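Local structure of cellulase (Uncultured bacterium, 6XSO) at residues M350-G355 against F363-L368; F68-E73 against T359-N364; S134-D139 against N174-K179; S201-I206 against N232-A237. The protein probably hydrolyses internal beta-1,4 linkages of cellulose and related plant polysaccharides, acting as a broad-specificity endoglucanase of glycoside hydrolase family 5. All coordinates share one frame; numbering follows the deposited sequence.

The four contacts of this TIM barrel form two pairs on opposite sides of the chain's centre: 1 with 2, and 3 with 4. Contacts 1 and 2 share Phe363 and Asn364, lie with centres about 9 Å apart, and fasten the loop after the last strand to the start of helix 366-377 and to helix 66-73. Contact 3 joins the loops after strands 116-119 and 168-171, and contact 4, its centre about 8 Å away, packs helix 196-219 on the loop after strand 229-232. These two meet directly, Tyr234 OH lying 3.0 Å from Asp178 N. Contacts 1 and 3 are about 30 Å apart between centres. Glu175, probably part of the active site, lies in segment 174-179.

Contact 1: M350-G355 against F363-L368; sequences MGLSDG and FNQADL
Gly351 meets Gln365 first, its CA lying 3.3 Å from OE1 at the end of the glutamine side chain. The same oxygen accepts the backbone N-H of Leu352, Leu352 N to Gln365 OE1 being 3.0 Å and the bond nearly straight at 169°. Gln365 gets there by an extended chain beyond CG, and the donor is tilted from its carbonyl plane. Leu352 O in turn receives Gln365 N at 3.1 Å, and lies at the edge of the Phe363 ring, near its plane. On the apolar side, the side chains of Leu352 and Leu368 cross at about a right angle, Leu352 CD2 lying 3.7 Å from Leu368 CG. Ser353 turns its hydroxyl to Ser362 O in the intervening loop. At Asp354 the backbone N makes a weak, bent bond (128°) of 2.9 Å to Asn364 OD1; the asparagine's CG sits between its own N and carbonyl carbon (chi1 62°), which turns OD1 toward the backbone of segment 350-355. The carboxylate of Asp354 bonds to Gln60 instead. Both polar backbone atoms of buried Leu352 are therefore bonded by one residue, Gln365 at the N-cap position of helix 366-377, the N-H by its side chain and the C=O by its main chain.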
loop_
_atom_site.group_PDB
_atom_site.type_symbol
_atom_site.label_atom_id
_atom_site.label_comp_id
_atom_site.label_asym_id
_atom_site.label_seq_id
_atom_site.Cartn_x
_atom_site.Cartn_y
_atom_site.Cartn_z
ATOM N N MET A 350 -0.821 -5.656 9.474
ATOM C CA MET A 350 -1.744 -6.224 10.469
ATOM C C MET A 350 -1.012 -6.538 11.775
ATOM O O MET A 350 -0.105 -5.808 12.195
ATOM C CB MET A 350 -2.507 -7.390 9.857
ATOM C CG MET A 350 -3.484 -6.982 8.761
ATOM S SD MET A 350 -4.522 -8.329 8.146
ATOM C CE MET A 350 -5.627 -8.571 9.532
ATOM N N GLY A 351 -1.421 -7.600 12.451
ATOM C CA GLY A 351 -0.931 -7.826 13.786
ATOM C C GLY A 351 -1.196 -6.585 14.608
ATOM O O GLY A 351 -2.085 -5.787 14.287
ATOM N N LEU A 352 -0.412 -6.436 15.668
ATOM C CA LEU A 352 -0.386 -5.300 16.587
ATOM C C LEU A 352 -1.686 -5.142 17.362
ATOM O O LEU A 352 -1.684 -5.312 18.585
ATOM C CB LEU A 352 0.011 -3.993 15.907
ATOM C CG LEU A 352 1.306 -4.004 15.093
ATOM C CD1 LEU A 352 1.731 -2.560 14.815
ATOM C CD2 LEU A 352 2.455 -4.780 15.716
ATOM N N SER A 353 -2.769 -4.751 16.685
ATOM C CA SER A 353 -4.112 -4.689 17.266
ATOM C C SER A 353 -5.048 -5.327 16.253
ATOM O O SER A 353 -5.276 -4.769 15.173
ATOM C CB SER A 353 -4.529 -3.250 17.564
ATOM O OG SER A 353 -5.801 -3.216 18.212
ATOM N N ASP A 354 -5.565 -6.507 16.590
ATOM C CA ASP A 354 -6.229 -7.359 15.618
ATOM C C ASP A 354 -7.563 -7.833 16.160
ATOM O O ASP A 354 -7.696 -8.135 17.349
ATOM C CB ASP A 354 -5.385 -8.602 15.312
ATOM C CG ASP A 354 -5.948 -9.415 14.173
ATOM O OD1 ASP A 354 -5.873 -8.926 13.028
ATOM O OD2 ASP A 354 -6.470 -10.530 14.407
ATOM N N GLY A 355 -8.539 -7.940 15.275
ATOM C CA GLY A 355 -9.794 -8.527 15.682
ATOM C C GLY A 355 -10.451 -7.702 16.765
ATOM O O GLY A 355 -10.408 -6.469 16.747
ATOM N N PHE A 363 -3.478 -3.371 22.157
ATOM C CA PHE A 363 -2.538 -4.150 21.368
ATOM C C PHE A 363 -2.532 -5.597 21.863
ATOM O O PHE A 363 -2.241 -5.855 23.034
ATOM C CB PHE A 363 -1.115 -3.584 21.484
ATOM C CG PHE A 363 -0.923 -2.228 20.864
ATOM C CD1 PHE A 363 -0.771 -2.073 19.503
ATOM C CD2 PHE A 363 -0.843 -1.107 21.668
ATOM C CE1 PHE A 363 -0.587 -0.826 18.951
ATOM C CE2 PHE A 363 -0.645 0.143 21.113
ATOM C CZ PHE A 363 -0.518 0.277 19.760
ATOM N N ASN A 364 -2.841 -6.539 20.985
ATOM C CA ASN A 364 -2.601 -7.943 21.290
ATOM C C ASN A 364 -1.174 -8.373 20.971
ATOM O O ASN A 364 -0.754 -9.455 21.404
ATOM C CB ASN A 364 -3.616 -8.838 20.576
ATOM C CG ASN A 364 -3.524 -8.737 19.075
ATOM O OD1 ASN A 364 -3.806 -7.691 18.506
ATOM N ND2 ASN A 364 -3.120 -9.830 18.420
ATOM N N GLN A 365 -0.402 -7.539 20.281
ATOM C CA GLN A 365 1.050 -7.715 20.167
ATOM C C GLN A 365 1.725 -6.428 20.647
ATOM O O GLN A 365 2.396 -5.729 19.876
ATOM C CB GLN A 365 1.459 -8.109 18.754
ATOM C CG GLN A 365 0.716 -9.339 18.221
ATOM C CD GLN A 365 1.126 -9.702 16.807
ATOM O OE1 GLN A 365 1.327 -8.827 15.961
ATOM N NE2 GLN A 365 1.293 -10.998 16.555
ATOM N N ALA A 366 1.561 -6.130 21.937
ATOM C CA ALA A 366 2.113 -4.892 22.481
ATOM C C ALA A 366 3.622 -4.858 22.349
ATOM O O ALA A 366 4.198 -3.807 22.037
ATOM C CB ALA A 366 1.718 -4.723 23.945
ATOM N N ASP A 367 4.281 -5.995 22.580
ATOM C CA ASP A 367 5.736 -6.032 22.492
ATOM C C ASP A 367 6.221 -5.670 21.087
ATOM O O ASP A 367 7.159 -4.874 20.937
ATOM C CB ASP A 367 6.279 -7.377 22.993
ATOM C CG ASP A 367 5.627 -8.590 22.343
ATOM O OD1 ASP A 367 4.710 -8.485 21.499
ATOM O OD2 ASP A 367 6.077 -9.701 22.704
ATOM N N LEU A 368 5.569 -6.204 20.050
ATOM C CA LEU A 368 5.978 -5.905 18.681
ATOM C C LEU A 368 5.678 -4.459 18.303
ATOM O O LEU A 368 6.501 -3.803 17.652
ATOM C CB LEU A 368 5.286 -6.871 17.730
ATOM C CG LEU A 368 5.605 -6.642 16.252
ATOM C CD1 LEU A 368 7.054 -6.724 15.896
ATOM C CD2 LEU A 368 4.827 -7.666 15.430
#

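Contact 2: F68-E73 against T359-N364; sequences FKMMKE and TMPSFN
Met70 lays its methyl on the Phe363 ring: CE stands 3.7 Å from the ring centroid and only 4° off the normal, a CH-pi contact over the middle of the face. Its sulfur is over the same face, Met70 SD lying 4.2 Å from the Phe363 centroid, while Met70 CG is 3.6 Å from Phe363 CE2, on the same side of the ring. Met71 touches the ring obliquely with its methyl, CE to Phe363 CE1 3.7 Å, and has its sulfur at the edge. The thioether of Met70 also rests on the backbone before the phenylalanine, with SD 3.4 Å from Ser362 N, and packs against the apolar CB of Pro361. The Met70 chain runs straight out from the helix and then bends at its last torsion (chi3 75°), which turns CE over the ring. The peptide bond before Pro361 is cis. Ser362 O is held by the hydroxyl of Ser353, and the far side of the helix is packed through Phe68 against helix 97-111. Both sulfurs make Met-aromatic contacts. In the TIM barrel the arrangement joins the helix after the first strand to the loop after the eighth, spanning the seam where the ring of strands closes.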
loop_
_atom_site.group_PDB
_atom_site.type_symbol
_atom_site.label_atom_id
_atom_site.label_comp_id
_atom_site.label_asym_id
_atom_site.label_seq_id
_atom_site.Cartn_x
_atom_site.Cartn_y
_atom_site.Cartn_z
ATOM N N PHE A 68 -7.013 4.538 16.334
ATOM C CA PHE A 68 -5.938 5.344 15.767
ATOM C C PHE A 68 -5.335 6.297 16.789
ATOM O O PHE A 68 -4.144 6.612 16.685
ATOM C CB PHE A 68 -6.419 6.018 14.488
ATOM C CG PHE A 68 -6.855 5.023 13.438
ATOM C CD1 PHE A 68 -5.960 4.093 12.933
ATOM C CD2 PHE A 68 -8.172 4.967 13.031
ATOM C CE1 PHE A 68 -6.369 3.161 11.990
ATOM C CE2 PHE A 68 -8.580 4.032 12.090
ATOM C CZ PHE A 68 -7.681 3.135 11.580
ATOM N N LYS A 69 -6.120 6.755 17.766
ATOM C CA LYS A 69 -5.543 7.453 18.915
ATOM C C LYS A 69 -4.500 6.576 19.583
ATOM O O LYS A 69 -3.396 7.036 19.902
ATOM C CB LYS A 69 -6.650 7.826 19.893
ATOM C CG LYS A 69 -6.188 8.552 21.179
ATOM C CD LYS A 69 -7.393 8.902 22.078
ATOM C CE LYS A 69 -6.982 9.638 23.362
ATOM N NZ LYS A 69 -6.159 8.740 24.202
ATOM N N MET A 70 -4.817 5.295 19.760
ATOM C CA MET A 70 -3.877 4.364 20.381
ATOM C C MET A 70 -2.624 4.193 19.529
ATOM O O MET A 70 -1.500 4.215 20.047
ATOM C CB MET A 70 -4.568 3.012 20.593
ATOM C CG MET A 70 -3.713 2.010 21.354
ATOM S SD MET A 70 -4.525 0.409 21.531
ATOM C CE MET A 70 -4.358 -0.259 19.884
ATOM N N MET A 71 -2.794 4.002 18.217
ATOM C CA MET A 71 -1.641 3.858 17.332
ATOM C C MET A 71 -0.749 5.093 17.394
ATOM O O MET A 71 0.479 4.987 17.502
ATOM C CB MET A 71 -2.123 3.620 15.895
ATOM C CG MET A 71 -2.708 2.245 15.679
ATOM S SD MET A 71 -1.406 0.993 15.622
ATOM C CE MET A 71 -2.400 -0.498 15.752
ATOM N N LYS A 72 -1.354 6.276 17.331
ATOM C CA LYS A 72 -0.580 7.511 17.397
ATOM C C LYS A 72 0.207 7.607 18.700
ATOM O O LYS A 72 1.388 7.982 18.702
ATOM C CB LYS A 72 -1.527 8.705 17.259
ATOM C CG LYS A 72 -0.872 10.050 17.471
ATOM C CD LYS A 72 -0.034 10.498 16.309
ATOM C CE LYS A 72 0.535 11.895 16.556
ATOM N NZ LYS A 72 -0.474 12.853 17.127
ATOM N N GLU A 73 -0.447 7.328 19.827
ATOM C CA GLU A 73 0.217 7.431 21.125
ATOM C C GLU A 73 1.333 6.413 21.293
ATOM O O GLU A 73 2.260 6.647 22.085
ATOM C CB GLU A 73 -0.827 7.314 22.218
ATOM C CG GLU A 73 -1.706 8.546 22.248
ATOM C CD GLU A 73 -2.747 8.494 23.337
ATOM O OE1 GLU A 73 -2.625 7.634 24.243
ATOM O OE2 GLU A 73 -3.677 9.331 23.293
ATOM N N THR A 359 -11.398 -3.069 19.020
ATOM C CA THR A 359 -12.578 -2.423 19.574
ATOM C C THR A 359 -12.330 -1.891 20.975
ATOM O O THR A 359 -13.057 -1.000 21.433
ATOM C CB THR A 359 -13.713 -3.448 19.558
ATOM O OG1 THR A 359 -13.766 -4.049 18.251
ATOM C CG2 THR A 359 -15.047 -2.802 19.888
ATOM N N MET A 360 -11.286 -2.384 21.644
ATOM C CA MET A 360 -11.085 -2.016 23.046
ATOM C C MET A 360 -10.772 -0.536 23.206
ATOM O O MET A 360 -11.480 0.152 23.963
ATOM C CB MET A 360 -10.056 -2.954 23.686
ATOM C CG MET A 360 -10.609 -4.362 23.880
ATOM S SD MET A 360 -9.399 -5.572 24.435
ATOM C CE MET A 360 -9.221 -5.082 26.152
ATOM N N PRO A 361 -9.727 0.017 22.576
ATOM C CA PRO A 361 -8.691 -0.634 21.773
ATOM C C PRO A 361 -7.529 -1.113 22.642
ATOM O O PRO A 361 -7.294 -0.559 23.709
ATOM C CB PRO A 361 -8.230 0.498 20.853
ATOM C CG PRO A 361 -8.316 1.710 21.749
ATOM C CD PRO A 361 -9.537 1.482 22.626
ATOM N N SER A 362 -6.791 -2.103 22.132
ATOM C CA SER A 362 -5.680 -2.685 22.868
ATOM C C SER A 362 -4.775 -3.365 21.862
ATOM O O SER A 362 -5.244 -3.872 20.841
ATOM C CB SER A 362 -6.186 -3.726 23.869
ATOM O OG SER A 362 -5.138 -4.324 24.610
ATOM N N PHE A 363 -3.478 -3.371 22.157
ATOM C CA PHE A 363 -2.538 -4.150 21.368
ATOM C C PHE A 363 -2.532 -5.597 21.863
ATOM O O PHE A 363 -2.241 -5.855 23.034
ATOM C CB PHE A 363 -1.115 -3.584 21.484
ATOM C CG PHE A 363 -0.923 -2.228 20.864
ATOM C CD1 PHE A 363 -0.771 -2.073 19.503
ATOM C CD2 PHE A 363 -0.843 -1.107 21.668
ATOM C CE1 PHE A 363 -0.587 -0.826 18.951
ATOM C CE2 PHE A 363 -0.645 0.143 21.113
ATOM C CZ PHE A 363 -0.518 0.277 19.760
ATOM N N ASN A 364 -2.841 -6.539 20.985
ATOM C CA ASN A 364 -2.601 -7.943 21.290
ATOM C C ASN A 364 -1.174 -8.373 20.971
ATOM O O ASN A 364 -0.754 -9.455 21.404
ATOM C CB ASN A 364 -3.616 -8.838 20.576
ATOM C CG ASN A 364 -3.524 -8.737 19.075
ATOM O OD1 ASN A 364 -3.806 -7.691 18.506
ATOM N ND2 ASN A 364 -3.120 -9.830 18.420
#

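Contact 3: S134-D139 against N174-K179; sequences SWIKAD and NEMLDK
Extended through its first two torsions (chi1 -161°) and bent only at the third (-50°), the Met176 side chain runs along the backbone of segment 134-139, with SD 3.4 Å from Ala138 N and its methyl turned to Ile136. There CE meets Ile136 CG2 at 3.7 Å, the two side chains crossing at about a right angle. Ala138 is the centre of an inverse gamma turn, and its N-H goes to Leu177 O in a short bond of 2.7 Å; the donor stands well above the carbonyl plane, 49° out of it. In return Ala138 O takes a CA-H contact from Asp178. Both segments are loops at the carboxyl ends of barrel strands, 116-119 and 168-171, and the second begins with Asn174-Glu175, consistent with the Asn-Glu motif of family 5 enzymes, where the glutamate is the general acid/base. Water fills in where direct bonds stop. One molecule joins Ile136 O to Leu177 N, another bridges Lys137 NZ and Asp178 O. The Lys137 ammonium is gripped further by Ser134 O, by Ser134 OG at 2.8 Å and by a salt bridge to Asp128. Asp139, the N-cap of helix 140-161, is held chiefly by Asn142; its OD2 also takes a hydrogen from a third water (2.8 Å), which accepts from Lys179 N, while the aliphatic Lys179 CD passes 3.8 Å from Asp139 OD2.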
loop_
_atom_site.group_PDB
_atom_site.type_symbol
_atom_site.label_atom_id
_atom_site.label_comp_id
_atom_site.label_asym_id
_atom_site.label_seq_id
_atom_site.Cartn_x
_atom_site.Cartn_y
_atom_site.Cartn_z
ATOM N N SER A 134 -9.382 -11.364 -10.076
ATOM C CA SER A 134 -9.140 -9.930 -10.001
ATOM C C SER A 134 -9.381 -9.290 -11.363
ATOM O O SER A 134 -9.073 -9.874 -12.407
ATOM C CB SER A 134 -7.704 -9.665 -9.564
ATOM O OG SER A 134 -6.790 -10.289 -10.444
ATOM N N TRP A 135 -9.935 -8.076 -11.356
ATOM C CA TRP A 135 -10.278 -7.423 -12.613
ATOM C C TRP A 135 -9.171 -6.531 -13.157
ATOM O O TRP A 135 -9.155 -6.272 -14.368
ATOM C CB TRP A 135 -11.611 -6.667 -12.523
ATOM C CG TRP A 135 -11.679 -5.464 -11.651
ATOM C CD1 TRP A 135 -11.900 -5.439 -10.310
ATOM C CD2 TRP A 135 -11.579 -4.091 -12.065
ATOM N NE1 TRP A 135 -11.917 -4.139 -9.848
ATOM C CE2 TRP A 135 -11.747 -3.298 -10.918
ATOM C CE3 TRP A 135 -11.365 -3.460 -13.295
ATOM C CZ2 TRP A 135 -11.697 -1.906 -10.960
ATOM C CZ3 TRP A 135 -11.316 -2.079 -13.333
ATOM C CH2 TRP A 135 -11.492 -1.319 -12.173
ATOM N N ILE A 136 -8.257 -6.066 -12.306
ATOM C CA ILE A 136 -7.126 -5.250 -12.730
ATOM C C ILE A 136 -5.932 -6.194 -12.850
ATOM O O ILE A 136 -5.452 -6.718 -11.842
ATOM C CB ILE A 136 -6.834 -4.105 -11.756
ATOM C CG1 ILE A 136 -8.070 -3.223 -11.592
ATOM C CG2 ILE A 136 -5.634 -3.294 -12.240
ATOM C CD1 ILE A 136 -7.915 -2.172 -10.512
ATOM N N LYS A 137 -5.459 -6.428 -14.068
ATOM C CA LYS A 137 -4.343 -7.336 -14.296
ATOM C C LYS A 137 -3.239 -6.662 -15.099
ATOM O O LYS A 137 -3.499 -5.820 -15.966
ATOM C CB LYS A 137 -4.788 -8.596 -15.041
ATOM C CG LYS A 137 -5.882 -9.375 -14.327
ATOM C CD LYS A 137 -6.004 -10.767 -14.916
ATOM C CE LYS A 137 -7.036 -11.629 -14.232
ATOM N NZ LYS A 137 -6.735 -11.826 -12.793
ATOM N N ALA A 138 -2.001 -7.075 -14.814
ATOM C CA ALA A 138 -0.821 -6.604 -15.539
ATOM C C ALA A 138 -0.739 -7.381 -16.844
ATOM O O ALA A 138 0.036 -8.328 -17.008
ATOM C CB ALA A 138 0.434 -6.769 -14.690
ATOM N N ASP A 139 -1.601 -6.976 -17.771
ATOM C CA ASP A 139 -1.780 -7.617 -19.065
ATOM C C ASP A 139 -2.288 -6.497 -19.953
ATOM O O ASP A 139 -3.253 -5.826 -19.573
ATOM C CB ASP A 139 -2.802 -8.736 -18.966
ATOM C CG ASP A 139 -3.071 -9.396 -20.302
ATOM O OD1 ASP A 139 -3.752 -8.790 -21.172
ATOM O OD2 ASP A 139 -2.578 -10.525 -20.525
ATOM N N ASN A 174 -2.683 -2.263 -5.796
ATOM C CA ASN A 174 -1.936 -2.987 -4.766
ATOM C C ASN A 174 -0.882 -3.950 -5.312
ATOM O O ASN A 174 0.302 -3.603 -5.359
ATOM C CB ASN A 174 -2.937 -3.705 -3.838
ATOM C CG ASN A 174 -2.257 -4.517 -2.790
ATOM O OD1 ASN A 174 -1.305 -4.033 -2.151
ATOM N ND2 ASN A 174 -2.723 -5.758 -2.574
ATOM N N GLU A 175 -1.285 -5.166 -5.695
ATOM C CA GLU A 175 -0.371 -6.229 -6.122
ATOM C C GLU A 175 -0.896 -6.757 -7.454
ATOM O O GLU A 175 -1.581 -7.782 -7.516
ATOM C CB GLU A 175 -0.240 -7.337 -5.047
ATOM C CG GLU A 175 0.575 -6.880 -3.840
ATOM C CD GLU A 175 0.717 -7.910 -2.758
ATOM O OE1 GLU A 175 0.041 -8.950 -2.779
ATOM O OE2 GLU A 175 1.546 -7.684 -1.848
ATOM N N MET A 176 -0.604 -6.026 -8.522
ATOM C CA MET A 176 -1.126 -6.368 -9.838
ATOM C C MET A 176 -0.237 -7.435 -10.469
ATOM O O MET A 176 0.984 -7.264 -10.568
ATOM C CB MET A 176 -1.152 -5.125 -10.736
ATOM C CG MET A 176 -2.075 -5.301 -11.913
ATOM S SD MET A 176 -1.938 -4.066 -13.207
ATOM C CE MET A 176 -2.033 -2.523 -12.313
ATOM N N LEU A 177 -0.857 -8.520 -10.923
ATOM C CA LEU A 177 -0.166 -9.673 -11.488
ATOM C C LEU A 177 -0.594 -9.879 -12.933
ATOM O O LEU A 177 -1.631 -9.374 -13.375
ATOM C CB LEU A 177 -0.494 -10.946 -10.695
ATOM C CG LEU A 177 -0.407 -10.865 -9.172
ATOM C CD1 LEU A 177 -0.728 -12.206 -8.526
ATOM C CD2 LEU A 177 0.962 -10.370 -8.723
ATOM N N ASP A 178 0.219 -10.640 -13.668
ATOM C CA ASP A 178 -0.109 -11.032 -15.033
ATOM C C ASP A 178 -1.243 -12.051 -15.006
ATOM O O ASP A 178 -1.763 -12.426 -13.954
ATOM C CB ASP A 178 1.150 -11.513 -15.762
ATOM C CG ASP A 178 1.731 -12.785 -15.174
ATOM O OD1 ASP A 178 1.007 -13.525 -14.478
ATOM O OD2 ASP A 178 2.928 -13.054 -15.421
ATOM N N LYS A 179 -1.660 -12.491 -16.195
ATOM C CA LYS A 179 -2.786 -13.406 -16.260
ATOM C C LYS A 179 -2.447 -14.793 -15.755
ATOM O O LYS A 179 -3.363 -15.611 -15.608
ATOM C CB LYS A 179 -3.339 -13.492 -17.690
ATOM C CG LYS A 179 -2.514 -14.263 -18.684
ATOM C CD LYS A 179 -3.140 -14.225 -20.062
ATOM C CE LYS A 179 -2.230 -14.847 -21.083
ATOM N NZ LYS A 179 -2.851 -14.802 -22.451
HETATM O O HOH W 1 -3.825 -8.745 -10.709
HETATM O O HOH W 2 -3.881 -11.524 -12.043
HETATM O O HOH W 3 -0.706 -11.413 -18.684
#

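Contact 4: S201-I206 against N232-A237; sequences SAYNAI and NTYAAA
Ile206 and Tyr234 mark the closest approach of the two backbones, with CA atoms 6.4 Å apart. Segment 201-206 is regular helix, part of the long helix 196-219 that links the fourth and fifth strands of the TIM barrel in a right-handed beta-alpha-beta crossover; segment 232-237 is the chain leaving that fifth strand. It folds at once into two tight turns, Thr233 O accepting Ala236 N and Tyr234 O accepting Ala237 N, with Ala235 and Ala236 both at positive phi. Tyr234, in the first of these turns, points toward the helix, with CG anti to the backbone N (chi1 178°). No hydrogen bond crosses between the segments; the fit is apolar and buried. Ile206 inserts its CD1 to 3.7 Å from Tyr234 CA, and its CG1 lies at the edge of the tyrosine ring. About one turn earlier in the helix, the edge atom Tyr203 CE1 touches Tyr234 CB at 3.7 Å, the two rings inclined at 71° without stacking. Ala202 CB adds a looser touch at 4.2 Å to Tyr234 CE2. The phenol ends are tied to neighbouring loops, Tyr234 OH to Ser182 O and Tyr203 OH to Ala186 N. Across the base of the turns, Thr233 OG1 gives its hydrogen to Ala237 O at 2.8 Å, in the carbonyl plane and on a lone pair.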
loop_
_atom_site.group_PDB
_atom_site.type_symbol
_atom_site.label_atom_id
_atom_site.label_comp_id
_atom_site.label_asym_id
_atom_site.label_seq_id
_atom_site.Cartn_x
_atom_site.Cartn_y
_atom_site.Cartn_z
ATOM N N SER A 201 4.102 -7.432 -22.025
ATOM C CA SER A 201 2.722 -6.981 -21.887
ATOM C C SER A 201 2.460 -6.484 -20.479
ATOM O O SER A 201 1.787 -5.463 -20.277
ATOM C CB SER A 201 1.785 -8.150 -22.214
ATOM O OG SER A 201 0.424 -7.753 -22.240
ATOM N N ALA A 202 3.010 -7.196 -19.498
ATOM C CA ALA A 202 2.741 -6.904 -18.096
ATOM C C ALA A 202 3.307 -5.556 -17.690
ATOM O O ALA A 202 2.618 -4.763 -17.040
ATOM C CB ALA A 202 3.333 -8.021 -17.250
ATOM N N TYR A 203 4.546 -5.261 -18.090
ATOM C CA TYR A 203 5.124 -3.967 -17.722
ATOM C C TYR A 203 4.475 -2.825 -18.489
ATOM O O TYR A 203 4.293 -1.737 -17.934
ATOM C CB TYR A 203 6.652 -3.999 -17.830
ATOM C CG TYR A 203 7.247 -5.058 -16.924
ATOM C CD1 TYR A 203 7.019 -5.049 -15.551
ATOM C CD2 TYR A 203 8.023 -6.069 -17.427
ATOM C CE1 TYR A 203 7.541 -6.027 -14.734
ATOM C CE2 TYR A 203 8.552 -7.048 -16.607
ATOM C CZ TYR A 203 8.303 -7.030 -15.255
ATOM O OH TYR A 203 8.808 -8.005 -14.425
ATOM N N ASN A 204 4.071 -3.050 -19.744
ATOM C CA ASN A 204 3.284 -2.033 -20.432
ATOM C C ASN A 204 1.984 -1.744 -19.682
ATOM O O ASN A 204 1.547 -0.586 -19.598
ATOM C CB ASN A 204 2.952 -2.490 -21.851
ATOM C CG ASN A 204 4.125 -2.356 -22.810
ATOM O OD1 ASN A 204 5.199 -1.852 -22.461
ATOM N ND2 ASN A 204 3.929 -2.828 -24.040
ATOM N N ALA A 205 1.330 -2.793 -19.167
ATOM C CA ALA A 205 0.075 -2.618 -18.430
ATOM C C ALA A 205 0.293 -1.892 -17.103
ATOM O O ALA A 205 -0.466 -0.981 -16.762
ATOM C CB ALA A 205 -0.587 -3.972 -18.183
ATOM N N ILE A 206 1.308 -2.309 -16.332
ATOM C CA ILE A 206 1.647 -1.596 -15.101
ATOM C C ILE A 206 1.830 -0.119 -15.405
ATOM O O ILE A 206 1.280 0.752 -14.723
ATOM C CB ILE A 206 2.911 -2.191 -14.452
ATOM C CG1 ILE A 206 2.626 -3.578 -13.871
ATOM C CG2 ILE A 206 3.447 -1.201 -13.385
ATOM C CD1 ILE A 206 1.811 -3.580 -12.615
ATOM N N ASN A 232 2.743 1.541 -7.629
ATOM C CA ASN A 232 3.355 0.300 -7.181
ATOM C C ASN A 232 4.025 -0.444 -8.339
ATOM O O ASN A 232 3.620 -0.359 -9.503
ATOM C CB ASN A 232 2.331 -0.614 -6.498
ATOM C CG ASN A 232 1.811 -0.053 -5.183
ATOM O OD1 ASN A 232 1.881 1.140 -4.932
ATOM N ND2 ASN A 232 1.279 -0.929 -4.344
ATOM N N THR A 233 5.070 -1.183 -8.006
ATOM C CA THR A 233 5.684 -2.041 -9.000
ATOM C C THR A 233 4.778 -3.236 -9.293
ATOM O O THR A 233 3.851 -3.545 -8.529
ATOM C CB THR A 233 7.000 -2.575 -8.453
ATOM O OG1 THR A 233 6.732 -3.224 -7.210
ATOM C CG2 THR A 233 8.014 -1.466 -8.247
ATOM N N TYR A 234 5.069 -3.928 -10.398
ATOM C CA TYR A 234 4.512 -5.244 -10.682
ATOM C C TYR A 234 4.512 -6.092 -9.419
ATOM O O TYR A 234 5.562 -6.289 -8.808
ATOM C CB TYR A 234 5.333 -5.971 -11.806
ATOM C CG TYR A 234 4.756 -7.345 -12.051
ATOM C CD1 TYR A 234 5.163 -8.432 -11.320
ATOM C CD2 TYR A 234 3.732 -7.534 -12.982
ATOM C CE1 TYR A 234 4.556 -9.677 -11.480
ATOM C CE2 TYR A 234 3.146 -8.762 -13.146
ATOM C CZ TYR A 234 3.557 -9.823 -12.390
ATOM O OH TYR A 234 2.938 -11.039 -12.565
ATOM N N ALA A 235 3.340 -6.599 -9.017
ATOM C CA ALA A 235 3.150 -7.471 -7.855
ATOM C C ALA A 235 3.555 -6.828 -6.523
ATOM O O ALA A 235 3.604 -7.519 -5.487
ATOM C CB ALA A 235 3.849 -8.830 -8.007
ATOM N N ALA A 236 3.825 -5.517 -6.516
ATOM C CA ALA A 236 4.527 -4.878 -5.403
ATOM C C ALA A 236 5.849 -5.598 -5.090
ATOM O O ALA A 236 6.365 -5.560 -3.972
ATOM C CB ALA A 236 3.620 -4.726 -4.177
ATOM N N ALA A 237 6.426 -6.252 -6.100
ATOM C CA ALA A 237 7.698 -6.935 -5.947
ATOM C C ALA A 237 8.811 -5.923 -5.701
ATOM O O ALA A 237 8.780 -4.794 -6.197
ATOM C CB ALA A 237 8.001 -7.760 -7.205
#